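PDB 6R7V: mirolysin from Tannerella forsythia, which is a zinc metallopeptidase of the pappalysin family, made as a latent zymogen, and probably cleaves proteins once activated. Local coordinates for residues W155-G160 with G181-Y186. The protein carries 1 engineered substitution. Residues are numbered along the deposited sequence; the frame is centred on the assembly and turned at random. Where two conformers were deposited one is given.
Sequences WVCNLG and GVVIHY
The carbonyl of W155 is gripped by strand 182-185: I184 N donates to W155 O over 2.8 Å, nearly in line with the carbonyl, and V183 CA adds a CA-H...O contact to the same oxygen. This is parallel β-pairing in the mixed sheet of a metzincin-type catalytic domain. The ladder alternates regularly, with W155 N giving to V182 O, C157 N to I184 O, and finally Y186 N to C157 O, where the donor stands 43° out of the carbonyl plane as the strands end. V183 CG1 lies 3.8 Å from C157 SG, and L159 folds back past the strand end and sets both its methyls against that same branch. W155 turns a ring edge, not a face, to V182 O, and W155 CZ3, on that rim, comes 4.1 Å from G181 CA; its NE1 is held by N143 O. I184 and V182 carry their side chains to helix 203-212, which supplies two zinc ligands, H207 and H211, and the I184 side chain lies about 9 Å from the zinc ion. Beyond the ladder, N158 makes an Asx turn, its OD1 accepting from G160 N, while ND2 reaches E126 O. With CG swung away from its own backbone N (chi1 -166°), H185 points its ring at this turn; ND1 is hydrogen-bonded to K187 N, and C157 O sits over one ring face, offset toward the rim. On the V156 side, V156 CG1 packs 3.8 Å from Y186 CB. G160 O, at the edge of the imidazole, takes a weak, bent hydrogen bond from H185 NE2, 2.8 Å long and 129° at the hydrogen.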
loop_
_atom_site.group_PDB
_atom_site.type_symbol
_atom_site.label_atom_id
_atom_site.label_comp_id
_atom_site.label_asym_id
_atom_site.label_seq_id
_atom_site.Cartn_x
_atom_site.Cartn_y
_atom_site.Cartn_z
ATOM N N TRP A 155 -9.353 -0.759 -5.738
ATOM C CA TRP A 155 -9.917 -0.668 -7.083
ATOM C C TRP A 155 -8.904 -1.217 -8.053
ATOM O O TRP A 155 -7.701 -0.943 -7.891
ATOM C CB TRP A 155 -10.246 0.790 -7.427
ATOM C CG TRP A 155 -11.430 1.342 -6.722
ATOM C CD1 TRP A 155 -12.699 1.435 -7.220
ATOM C CD2 TRP A 155 -11.435 2.055 -5.472
ATOM N NE1 TRP A 155 -13.518 2.089 -6.320
ATOM C CE2 TRP A 155 -12.768 2.450 -5.220
ATOM C CE3 TRP A 155 -10.449 2.344 -4.502
ATOM C CZ2 TRP A 155 -13.124 3.194 -4.086
ATOM C CZ3 TRP A 155 -10.813 3.042 -3.360
ATOM C CH2 TRP A 155 -12.126 3.498 -3.178
ATOM N N VAL A 156 -9.358 -2.024 -9.030
ATOM C CA VAL A 156 -8.495 -2.592 -10.061
ATOM C C VAL A 156 -8.991 -2.103 -11.398
ATOM O O VAL A 156 -10.190 -2.243 -11.677
ATOM C CB VAL A 156 -8.508 -4.127 -9.980
ATOM C CG1 VAL A 156 -7.619 -4.739 -11.064
ATOM C CG2 VAL A 156 -8.081 -4.602 -8.584
ATOM N N CYS A 157 -8.143 -1.408 -12.169
ATOM C CA CYS A 157 -8.598 -0.789 -13.397
ATOM C C CYS A 157 -7.426 -0.547 -14.343
ATOM O O CYS A 157 -6.262 -0.784 -13.967
ATOM C CB CYS A 157 -9.288 0.534 -13.064
ATOM S SG CYS A 157 -8.160 1.804 -12.434
ATOM N N ASN A 158 -7.732 0.022 -15.508
ATOM C CA ASN A 158 -6.681 0.439 -16.429
ATOM C C ASN A 158 -6.182 1.838 -16.045
ATOM O O ASN A 158 -6.912 2.807 -16.215
ATOM C CB ASN A 158 -7.194 0.445 -17.847
ATOM C CG ASN A 158 -6.137 0.878 -18.820
ATOM O OD1 ASN A 158 -4.947 0.614 -18.605
ATOM N ND2 ASN A 158 -6.552 1.555 -19.900
ATOM N N LEU A 159 -4.937 1.937 -15.517
ATOM C CA LEU A 159 -4.305 3.211 -15.176
ATOM C C LEU A 159 -3.384 3.695 -16.301
ATOM O O LEU A 159 -2.746 4.734 -16.160
ATOM C CB LEU A 159 -3.526 3.088 -13.865
ATOM C CG LEU A 159 -4.375 2.867 -12.620
ATOM C CD1 LEU A 159 -3.485 2.654 -11.411
ATOM C CD2 LEU A 159 -5.328 4.061 -12.386
ATOM N N GLY A 160 -3.336 2.963 -17.405
ATOM C CA GLY A 160 -2.579 3.370 -18.590
ATOM C C GLY A 160 -1.239 2.694 -18.761
ATOM O O GLY A 160 -0.943 1.715 -18.079
ATOM N N GLY A 181 -8.252 4.403 0.265
ATOM C CA GLY A 181 -8.040 3.081 -0.289
ATOM C C GLY A 181 -6.905 3.079 -1.269
ATOM O O GLY A 181 -6.051 4.000 -1.258
ATOM N N VAL A 182 -6.868 2.013 -2.108
ATOM C CA VAL A 182 -5.759 1.859 -3.052
ATOM C C VAL A 182 -6.274 1.444 -4.410
ATOM O O VAL A 182 -7.350 0.828 -4.537
ATOM C CB VAL A 182 -4.625 0.906 -2.570
ATOM C CG1 VAL A 182 -4.092 1.307 -1.187
ATOM C CG2 VAL A 182 -5.061 -0.553 -2.574
ATOM N N VAL A 183 -5.542 1.871 -5.454
ATOM C CA VAL A 183 -5.913 1.599 -6.850
ATOM C C VAL A 183 -4.729 0.895 -7.489
ATOM O O VAL A 183 -3.583 1.390 -7.388
ATOM C CB VAL A 183 -6.258 2.903 -7.612
ATOM C CG1 VAL A 183 -6.717 2.592 -9.033
ATOM C CG2 VAL A 183 -7.342 3.717 -6.893
ATOM N N ILE A 184 -4.988 -0.248 -8.166
ATOM C CA ILE A 184 -3.928 -1.012 -8.795
ATOM C C ILE A 184 -4.221 -1.237 -10.269
ATOM O O ILE A 184 -5.350 -1.585 -10.627
ATOM C CB ILE A 184 -3.715 -2.382 -8.073
ATOM C CG1 ILE A 184 -3.583 -2.282 -6.516
ATOM C CG2 ILE A 184 -2.456 -3.129 -8.658
ATOM C CD1 ILE A 184 -2.270 -1.481 -6.067
ATOM N N HIS A 185 -3.185 -1.167 -11.115
ATOM C CA HIS A 185 -3.355 -1.461 -12.545
ATOM C C HIS A 185 -3.697 -2.926 -12.682
ATOM O O HIS A 185 -3.027 -3.772 -12.087
ATOM C CB HIS A 185 -2.032 -1.156 -13.252
ATOM C CG HIS A 185 -2.126 -1.083 -14.740
ATOM N ND1 HIS A 185 -2.576 -2.147 -15.490
ATOM C CD2 HIS A 185 -1.891 -0.034 -15.560
ATOM C CE1 HIS A 185 -2.568 -1.729 -16.750
ATOM N NE2 HIS A 185 -2.190 -0.458 -16.844
ATOM N N TYR A 186 -4.699 -3.246 -13.491
ATOM C CA TYR A 186 -5.165 -4.629 -13.670
ATOM C C TYR A 186 -4.069 -5.573 -14.146
ATOM O O TYR A 186 -4.158 -6.768 -13.865
ATOM C CB TYR A 186 -6.370 -4.667 -14.627
ATOM C CG TYR A 186 -6.030 -4.550 -16.098
ATOM C CD1 TYR A 186 -5.804 -3.306 -16.691
ATOM C CD2 TYR A 186 -5.924 -5.682 -16.901
ATOM C CE1 TYR A 186 -5.452 -3.195 -18.036
ATOM C CE2 TYR A 186 -5.567 -5.584 -18.243
ATOM C CZ TYR A 186 -5.347 -4.338 -18.810
ATOM O OH TYR A 186 -5.044 -4.235 -20.146
#